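Local coordinates for suppressor of fused family protein (Neisseria gonorrhoeae, PDB 3K5J) that is of unknown function but resembles the N-terminal domain of human Suppressor of fused, and so may act through protein binding, at residues F67-P72 against I79-M84; I119-P124 against E128-D133. All blocks are in the same frame, centred on the assembly; numbering follows the deposited sequence.

Interaction 1 (F67-P72 against I79-M84); sequences FFIISP and IETLAM
Ile69 of the strand and Leu82 of the helix carry this contact, their side chains lying alongside one another and pointing opposite ways. The delta methyl of Ile69 does the touching: CD1 comes 4.1 Å from CG of Leu82 and 4.2 Å from its CD2. It is brought there by a chi1 of -62°, which sets CG1 beside the backbone N and opposite the carbonyl carbon, with CD1 at the end of an extended arm. The same CD1 also meets CG2 of Thr81 at 4.2 Å, so it faces two successive helix residues. With OG1 hydrogen-bonded to Glu77 O on its own helix, Thr81 presents the CG2 methyl to the strand. Around Ile69 only carbons meet. Phe67 adds a looser fringe: Leu82 CD2 lies 4.2 Å from the backbone O of Phe67, while the phenyl ring leads away from the helix. On the solvent side Glu80 extends outward and forms a salt bridge with Arg106. Helix segment 79-84 runs nearly antiparallel to strand segment 67-71 (160°), the axes approaching to 9.9 Å: a beta-alpha unit whose helix, after a short connection, folds back over one face of the mixed sheet. Tyr54 of strand 52-57, Leu140 of strand 135-143 and Phe117 of strand 116-120 complete the buried layer around Ile69, Thr81 and Leu82.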
ATOM      1  N   PHE A  67      -3.712  -3.430   2.583  1.00 10.55           N
ATOM      2  CA  PHE A  67      -2.707  -2.821   1.721  1.00 10.80           C
ATOM      3  C   PHE A  67      -1.816  -1.884   2.545  1.00 10.18           C
ATOM      4  O   PHE A  67      -2.274  -1.259   3.513  1.00 10.89           O
ATOM      5  CB  PHE A  67      -3.385  -2.033   0.605  1.00 10.99           C
ATOM      6  CG  PHE A  67      -4.280  -2.877  -0.262  1.00 10.95           C
ATOM      7  CD1 PHE A  67      -3.725  -3.696  -1.245  1.00 12.35           C
ATOM      8  CD2 PHE A  67      -5.625  -2.984  -0.011  1.00 15.19           C
ATOM      9  CE1 PHE A  67      -4.528  -4.507  -1.999  1.00 12.90           C
ATOM     10  CE2 PHE A  67      -6.421  -3.846  -0.760  1.00 16.20           C
ATOM     11  CZ  PHE A  67      -5.878  -4.604  -1.739  1.00 14.15           C
ATOM     12  N   PHE A  68      -0.552  -1.729   2.155  1.00  9.73           N
ATOM     13  CA  PHE A  68       0.310  -0.775   2.821  1.00  9.92           C
ATOM     14  C   PHE A  68       1.202  -0.020   1.853  1.00  9.31           C
ATOM     15  O   PHE A  68       1.553  -0.512   0.772  1.00 11.09           O
ATOM     16  CB  PHE A  68       1.169  -1.434   3.934  1.00 10.04           C
ATOM     17  CG  PHE A  68       2.131  -2.446   3.458  1.00 11.20           C
ATOM     18  CD1 PHE A  68       3.426  -2.050   3.105  1.00 11.58           C
ATOM     19  CD2 PHE A  68       1.808  -3.776   3.394  1.00 11.78           C
ATOM     20  CE1 PHE A  68       4.344  -2.979   2.637  1.00 11.91           C
ATOM     21  CE2 PHE A  68       2.739  -4.696   2.949  1.00 12.44           C
ATOM     22  CZ  PHE A  68       4.002  -4.312   2.562  1.00 11.79           C
ATOM     23  N   ILE A  69       1.595   1.174   2.291  1.00  9.35           N
ATOM     24  CA  ILE A  69       2.476   2.102   1.562  1.00 10.58           C
ATOM     25  C   ILE A  69       3.715   2.327   2.423  1.00 10.98           C
ATOM     26  O   ILE A  69       3.581   2.610   3.643  1.00 11.09           O
ATOM     27  CB  ILE A  69       1.773   3.444   1.295  1.00 10.25           C
ATOM     28  CG1 ILE A  69       0.531   3.274   0.428  1.00 11.85           C
ATOM     29  CG2 ILE A  69       2.749   4.465   0.686  1.00 12.61           C
ATOM     30  CD1 ILE A  69      -0.499   4.407   0.490  1.00 13.54           C
ATOM     31  N   ILE A  70       4.883   2.216   1.794  1.00 11.11           N
ATOM     32  CA  ILE A  70       6.166   2.520   2.454  1.00 10.21           C
ATOM     33  C   ILE A  70       6.611   3.896   1.975  1.00 11.34           C
ATOM     34  O   ILE A  70       6.804   4.106   0.783  1.00 12.49           O
ATOM     35  CB  ILE A  70       7.279   1.458   2.206  1.00 10.49           C
ATOM     36  CG1 ILE A  70       6.746   0.021   2.283  1.00 11.66           C
ATOM     37  CG2 ILE A  70       8.477   1.712   3.126  1.00 13.67           C
ATOM     38  CD1 ILE A  70       7.789  -1.034   1.875  1.00 12.91           C
ATOM     39  N   SER A  71       6.722   4.850   2.897  1.00 11.94           N
ATOM     40  CA  SER A  71       6.932   6.257   2.551  1.00 12.43           C
ATOM     41  C   SER A  71       8.246   6.788   3.084  1.00 13.46           C
ATOM     42  O   SER A  71       8.588   6.559   4.252  1.00 14.11           O
ATOM     43  CB  SER A  71       5.809   7.117   3.108  1.00 12.16           C
ATOM     44  OG  SER A  71       5.883   8.446   2.645  1.00 12.89           O
ATOM     45  N   PRO A  72       8.959   7.568   2.261  1.00 14.25           N
ATOM     46  CA  PRO A  72      10.217   8.153   2.755  1.00 13.70           C
ATOM     47  C   PRO A  72      10.059   9.198   3.855  1.00 15.34           C
ATOM     48  O   PRO A  72      11.024   9.493   4.586  1.00 19.11           O
ATOM     49  CB  PRO A  72      10.841   8.746   1.465  1.00 15.94           C
ATOM     50  CG  PRO A  72       9.737   8.981   0.560  1.00 16.86           C
ATOM     51  CD  PRO A  72       8.737   7.871   0.833  1.00 14.04           C
ATOM     52  N   ILE A  79      -2.880   8.508   4.309  1.00 12.08           N
ATOM     53  CA  ILE A  79      -4.111   8.274   5.012  1.00 11.58           C
ATOM     54  C   ILE A  79      -5.291   8.538   4.053  1.00 13.19           C
ATOM     55  O   ILE A  79      -6.228   7.728   3.944  1.00 14.28           O
ATOM     56  CB  ILE A  79      -4.238   9.156   6.290  1.00 12.93           C
ATOM     57  CG1 ILE A  79      -3.057   8.887   7.228  1.00 15.04           C
ATOM     58  CG2 ILE A  79      -5.522   8.874   6.997  1.00 14.53           C
ATOM     59  CD1 ILE A  79      -2.943   9.898   8.372  1.00 16.41           C
ATOM     60  N   GLU A  80      -5.186   9.652   3.318  1.00 13.60           N
ATOM     61  CA  GLU A  80      -6.206  10.063   2.364  1.00 13.98           C
ATOM     62  C   GLU A  80      -6.328   9.019   1.231  1.00 13.31           C
ATOM     63  O   GLU A  80      -7.428   8.599   0.828  1.00 13.42           O
ATOM     64  CB  GLU A  80      -5.819  11.447   1.786  1.00 15.10           C
ATOM     65  CG  GLU A  80      -5.719  12.603   2.795  1.00 16.86           C
ATOM     66  CD  GLU A  80      -4.760  13.752   2.406  1.00 20.60           C
ATOM     67  OE1 GLU A  80      -4.202  13.782   1.256  1.00 17.72           O
ATOM     68  OE2 GLU A  80      -4.548  14.632   3.311  1.00 19.65           O
ATOM     69  N   THR A  81      -5.189   8.581   0.726  1.00 12.84           N
ATOM     70  CA  THR A  81      -5.147   7.584  -0.367  1.00 12.82           C
ATOM     71  C   THR A  81      -5.800   6.285   0.072  1.00 11.00           C
ATOM     72  O   THR A  81      -6.611   5.711  -0.646  1.00 12.75           O
ATOM     73  CB  THR A  81      -3.679   7.309  -0.783  1.00 13.75           C
ATOM     74  OG1 THR A  81      -3.171   8.501  -1.382  1.00 16.08           O
ATOM     75  CG2 THR A  81      -3.559   6.161  -1.734  1.00 15.70           C
ATOM     76  N   LEU A  82      -5.469   5.830   1.287  1.00 11.19           N
ATOM     77  CA  LEU A  82      -6.002   4.553   1.738  1.00 11.42           C
ATOM     78  C   LEU A  82      -7.517   4.616   1.977  1.00 11.59           C
ATOM     79  O   LEU A  82      -8.206   3.629   1.708  1.00 12.61           O
ATOM     80  CB  LEU A  82      -5.244   4.030   2.952  1.00 12.07           C
ATOM     81  CG  LEU A  82      -3.819   3.544   2.658  1.00 10.66           C
ATOM     82  CD1 LEU A  82      -3.008   3.306   3.943  1.00 12.85           C
ATOM     83  CD2 LEU A  82      -3.815   2.285   1.803  1.00 13.88           C
ATOM     84  N   ALA A  83      -8.049   5.755   2.444  1.00 12.78           N
ATOM     85  CA  ALA A  83      -9.504   5.909   2.550  1.00 12.51           C
ATOM     86  C   ALA A  83     -10.189   5.816   1.178  1.00 13.06           C
ATOM     87  O   ALA A  83     -11.214   5.158   1.006  1.00 12.10           O
ATOM     88  CB  ALA A  83      -9.901   7.195   3.274  1.00 13.78           C
HETATM   89  N   MSE A  84      -9.587   6.443   0.188  1.00 12.09           N
HETATM   90  CA  MSE A  84     -10.086   6.379  -1.192  0.80 11.99           C
HETATM   91  C   MSE A  84     -10.075   4.934  -1.670  1.00 12.62           C
HETATM   92  O   MSE A  84     -11.045   4.465  -2.287  1.00 12.58           O
HETATM   93  CB  MSE A  84      -9.229   7.270  -2.077  0.80 13.64           C
HETATM   94  CG  MSE A  84      -9.528   7.123  -3.565  0.80 12.04           C
HETATM   95 SE   MSE A  84      -8.275   8.034  -4.704  0.60 16.08          SE
HETATM   96  CE  MSE A  84      -6.818   6.815  -4.534  0.80 17.19           C
TER

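Interaction 2 (I119-P124 against E128-D133); sequences ISLPYP and ELEYMD
The side chains of Pro122 and Glu130 cross nearly perpendicularly, the proline ring lying across the aliphatic part of the glutamate, between a loop and the end of a short helix. Along 128-133, Glu128 comes first and is exposed. Leu129 follows with its CB directed toward the loop, but its side chain goes mainly to Phe68, Leu12 and Trp16, and its carbonyl O accepts a hydrogen bond from His11 NE2. Glu130 makes the contact itself. Its CB lies 3.6 Å from Pro122 CG, and its CG is 4.0 Å from Pro122 CD. A chi1 of -173° puts CG opposite the backbone N, and the extended chain then carries the carboxylate past the ring to Leu121, whose CD2 is 3.5 Å from OE2. The same oxygen forms a salt bridge with Arg136, which would favour the charged form of the acid and hold the carboxylate in place beside the leucine methyl. OE1 lies at the edge of the Tyr131 ring, in its plane. Tyr131 is also where the chain leaves helical geometry and begins strand 131-132. Opposite Glu130, Pro122 is the centre of an inverse gamma turn, with Tyr123 N hydrogen-bonded to Leu121 O at 2.9 Å, which turns the loop as it leaves strand 116-120. Strand 135-143 lies beside both segments: it pairs with strands 116-120 and 131-132, and its Arg136 also touches Leu121 and Tyr131.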
ATOM      1  N   ILE A 119      -0.039  -3.662  -7.078  1.00 11.95           N
ATOM      2  CA  ILE A 119      -0.370  -4.483  -5.880  1.00 11.83           C
ATOM      3  C   ILE A 119       0.574  -5.684  -5.911  1.00 13.27           C
ATOM      4  O   ILE A 119       0.541  -6.493  -6.848  1.00 13.35           O
ATOM      5  CB  ILE A 119      -1.845  -4.906  -5.836  1.00 11.61           C
ATOM      6  CG1 ILE A 119      -2.757  -3.663  -5.791  1.00 12.66           C
ATOM      7  CG2 ILE A 119      -2.059  -5.809  -4.629  1.00 12.59           C
ATOM      8  CD1 ILE A 119      -4.226  -3.913  -5.903  1.00 13.20           C
ATOM      9  N   SER A 120       1.436  -5.746  -4.914  1.00 11.37           N
ATOM     10  CA  SER A 120       2.551  -6.677  -4.855  0.70 11.90           C
ATOM     11  C   SER A 120       2.626  -7.492  -3.574  1.00 12.01           C
ATOM     12  O   SER A 120       2.090  -7.083  -2.540  1.00 12.38           O
ATOM     13  CB  SER A 120       3.852  -5.897  -5.014  0.70 12.20           C
ATOM     14  OG  SER A 120       3.862  -5.118  -6.203  0.70 11.46           O
ATOM     15  N   LEU A 121       3.319  -8.622  -3.635  1.00 11.94           N
ATOM     16  CA  LEU A 121       3.667  -9.320  -2.413  1.00 11.45           C
ATOM     17  C   LEU A 121       4.626  -8.431  -1.605  1.00 12.48           C
ATOM     18  O   LEU A 121       5.316  -7.570  -2.172  1.00 12.47           O
ATOM     19  CB  LEU A 121       4.303 -10.663  -2.715  1.00 12.10           C
ATOM     20  CG  LEU A 121       3.406 -11.700  -3.345  1.00 11.87           C
ATOM     21  CD1 LEU A 121       4.179 -12.931  -3.808  1.00 14.57           C
ATOM     22  CD2 LEU A 121       2.202 -12.071  -2.424  1.00 15.06           C
ATOM     23  N   PRO A 122       4.667  -8.607  -0.273  1.00 11.52           N
ATOM     24  CA  PRO A 122       5.374  -7.630   0.606  1.00 11.92           C
ATOM     25  C   PRO A 122       6.868  -7.969   0.692  1.00 11.40           C
ATOM     26  O   PRO A 122       7.389  -8.298   1.758  1.00 12.73           O
ATOM     27  CB  PRO A 122       4.628  -7.792   1.936  1.00 12.48           C
ATOM     28  CG  PRO A 122       4.210  -9.230   1.945  1.00 13.15           C
ATOM     29  CD  PRO A 122       3.768  -9.477   0.511  1.00 12.97           C
ATOM     30  N   TYR A 123       7.558  -7.855  -0.431  1.00 12.52           N
ATOM     31  CA  TYR A 123       8.952  -8.275  -0.536  1.00 13.31           C
ATOM     32  C   TYR A 123       9.905  -7.675   0.505  1.00 13.15           C
ATOM     33  O   TYR A 123      10.802  -8.369   0.971  1.00 14.69           O
ATOM     34  CB  TYR A 123       9.475  -8.021  -1.951  1.00 14.92           C
ATOM     35  CG  TYR A 123       8.745  -8.798  -3.026  1.00 12.90           C
ATOM     36  CD1 TYR A 123       8.745 -10.175  -3.023  1.00 13.85           C
ATOM     37  CD2 TYR A 123       8.001  -8.157  -4.008  1.00 14.28           C
ATOM     38  CE1 TYR A 123       8.084 -10.884  -4.015  1.00 13.59           C
ATOM     39  CE2 TYR A 123       7.342  -8.849  -5.000  1.00 13.46           C
ATOM     40  CZ  TYR A 123       7.355 -10.222  -5.001  1.00 12.17           C
ATOM     41  OH  TYR A 123       6.666 -10.885  -5.980  1.00 14.34           O
ATOM     42  N   PRO A 124       9.700  -6.396   0.929  1.00 13.41           N
ATOM     43  CA  PRO A 124      10.640  -5.848   1.934  1.00 12.97           C
ATOM     44  C   PRO A 124      10.585  -6.500   3.303  1.00 13.97           C
ATOM     45  O   PRO A 124      11.542  -6.404   4.091  1.00 15.25           O
ATOM     46  CB  PRO A 124      10.239  -4.363   2.017  1.00 14.38           C
ATOM     47  CG  PRO A 124       9.644  -4.092   0.657  1.00 13.78           C
ATOM     48  CD  PRO A 124       8.871  -5.321   0.345  1.00 12.90           C
ATOM     49  N   GLU A 128       6.156 -13.199   7.420  1.00 12.30           N
ATOM     50  CA  GLU A 128       5.649 -12.884   8.766  0.50 13.34           C
ATOM     51  C   GLU A 128       4.682 -11.697   8.744  1.00 13.76           C
ATOM     52  O   GLU A 128       3.752 -11.645   9.545  1.00 16.19           O
ATOM     53  CB  GLU A 128       6.782 -12.570   9.757  0.50 13.95           C
ATOM     54  CG  GLU A 128       6.317 -12.424  11.224  0.50 15.35           C
ATOM     55  CD  GLU A 128       7.453 -12.134  12.178  0.50 18.21           C
ATOM     56  OE1 GLU A 128       8.608 -12.031  11.736  0.50 26.16           O
ATOM     57  OE2 GLU A 128       7.167 -11.986  13.366  0.50 23.20           O
ATOM     58  N   LEU A 129       4.904 -10.763   7.824  1.00 12.02           N
ATOM     59  CA  LEU A 129       3.957  -9.681   7.601  1.00 11.69           C
ATOM     60  C   LEU A 129       2.827 -10.108   6.645  1.00 11.37           C
ATOM     61  O   LEU A 129       1.671  -9.783   6.878  1.00 12.14           O
ATOM     62  CB  LEU A 129       4.645  -8.438   7.081  1.00 13.41           C
ATOM     63  CG  LEU A 129       3.691  -7.234   6.901  1.00 14.93           C
ATOM     64  CD1 LEU A 129       3.133  -6.716   8.250  1.00 15.35           C
ATOM     65  CD2 LEU A 129       4.389  -6.058   6.126  1.00 15.72           C
ATOM     66  N   GLU A 130       3.158 -10.864   5.600  1.00 11.48           N
ATOM     67  CA  GLU A 130       2.210 -11.252   4.558  1.00 11.09           C
ATOM     68  C   GLU A 130       0.912 -11.870   5.082  1.00 10.89           C
ATOM     69  O   GLU A 130      -0.148 -11.539   4.576  1.00 12.64           O
ATOM     70  CB  GLU A 130       2.902 -12.212   3.579  1.00 11.59           C
ATOM     71  CG  GLU A 130       2.078 -12.561   2.334  1.00 12.45           C
ATOM     72  CD  GLU A 130       2.571 -13.803   1.639  1.00 12.78           C
ATOM     73  OE1 GLU A 130       3.462 -14.499   2.183  1.00 12.70           O
ATOM     74  OE2 GLU A 130       2.077 -14.037   0.526  1.00 13.32           O
ATOM     75  N   TYR A 131       1.014 -12.827   6.012  1.00 11.34           N
ATOM     76  CA  TYR A 131      -0.162 -13.558   6.509  1.00 12.15           C
ATOM     77  C   TYR A 131      -0.439 -13.289   7.951  1.00 12.77           C
ATOM     78  O   TYR A 131       0.438 -13.409   8.804  1.00 14.87           O
ATOM     79  CB  TYR A 131       0.027 -15.078   6.342  1.00 13.22           C
ATOM     80  CG  TYR A 131      -0.336 -15.596   4.951  1.00 12.95           C
ATOM     81  CD1 TYR A 131       0.570 -15.614   3.889  1.00 13.25           C
ATOM     82  CD2 TYR A 131      -1.596 -16.118   4.708  1.00 14.73           C
ATOM     83  CE1 TYR A 131       0.193 -16.088   2.638  1.00 13.01           C
ATOM     84  CE2 TYR A 131      -1.979 -16.564   3.452  1.00 12.39           C
ATOM     85  CZ  TYR A 131      -1.081 -16.569   2.413  1.00 13.22           C
ATOM     86  OH  TYR A 131      -1.474 -17.056   1.165  1.00 14.26           O
HETATM   87  N   MSE A 132      -1.709 -13.012   8.200  1.00 14.23           N
HETATM   88  CA  MSE A 132      -2.351 -13.044   9.513  1.00 14.79           C
HETATM   89  C   MSE A 132      -3.697 -13.778   9.485  0.50 15.06           C
HETATM   90  O   MSE A 132      -4.621 -13.285   8.915  0.50 12.43           O
HETATM   91  CB  MSE A 132      -2.732 -11.609   9.854  1.00 16.56           C
HETATM   92  CG  MSE A 132      -3.420 -11.325  11.138  1.00 20.74           C
HETATM   93 SE   MSE A 132      -4.295  -9.646  11.238  0.75 18.84          SE
HETATM   94  CE  MSE A 132      -5.879  -9.756  10.205  1.00 18.55           C
ATOM     95  N   ASP A 133      -3.845 -14.920  10.139  0.50 19.42           N
ATOM     96  CA  ASP A 133      -5.153 -15.645  10.086  0.50 20.92           C
ATOM     97  C   ASP A 133      -6.317 -15.006   9.255  0.50 21.48           C
ATOM     98  O   ASP A 133      -6.951 -14.015   9.632  0.50 24.66           O
ATOM     99  CB  ASP A 133      -5.682 -15.997  11.458  0.50 20.60           C
ATOM    100  CG  ASP A 133      -6.724 -17.103  11.387  0.50 22.83           C
ATOM    101  OD1 ASP A 133      -6.447 -18.120  10.732  0.50 25.42           O
ATOM    102  OD2 ASP A 133      -7.807 -16.953  11.962  0.50 30.05           O
TER

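How the interactions relate
Interaction 1 lies in the core, about 5 Å from the centre of the chain, whereas interaction 2 is partly buried and about 11 Å out; their centres are 15 Å apart. Both reach the same mixed sheet, but 67-72 with 79-84 joins strand to helix through aliphatic carbons, with no hydrogen bond between the segments, while 119-124 with 128-133 joins a loop to a helix end through apolar carbons that lead to a charged carboxylate. Strand 65-71 connects them: Phe68, directed away from helix 77-91, places CZ 3.6 Å from Pro122 CB and CE2 3.8 Å from Leu129 CD2. Ile70 CD1 likewise packs 3.8 Å from Pro124 CG.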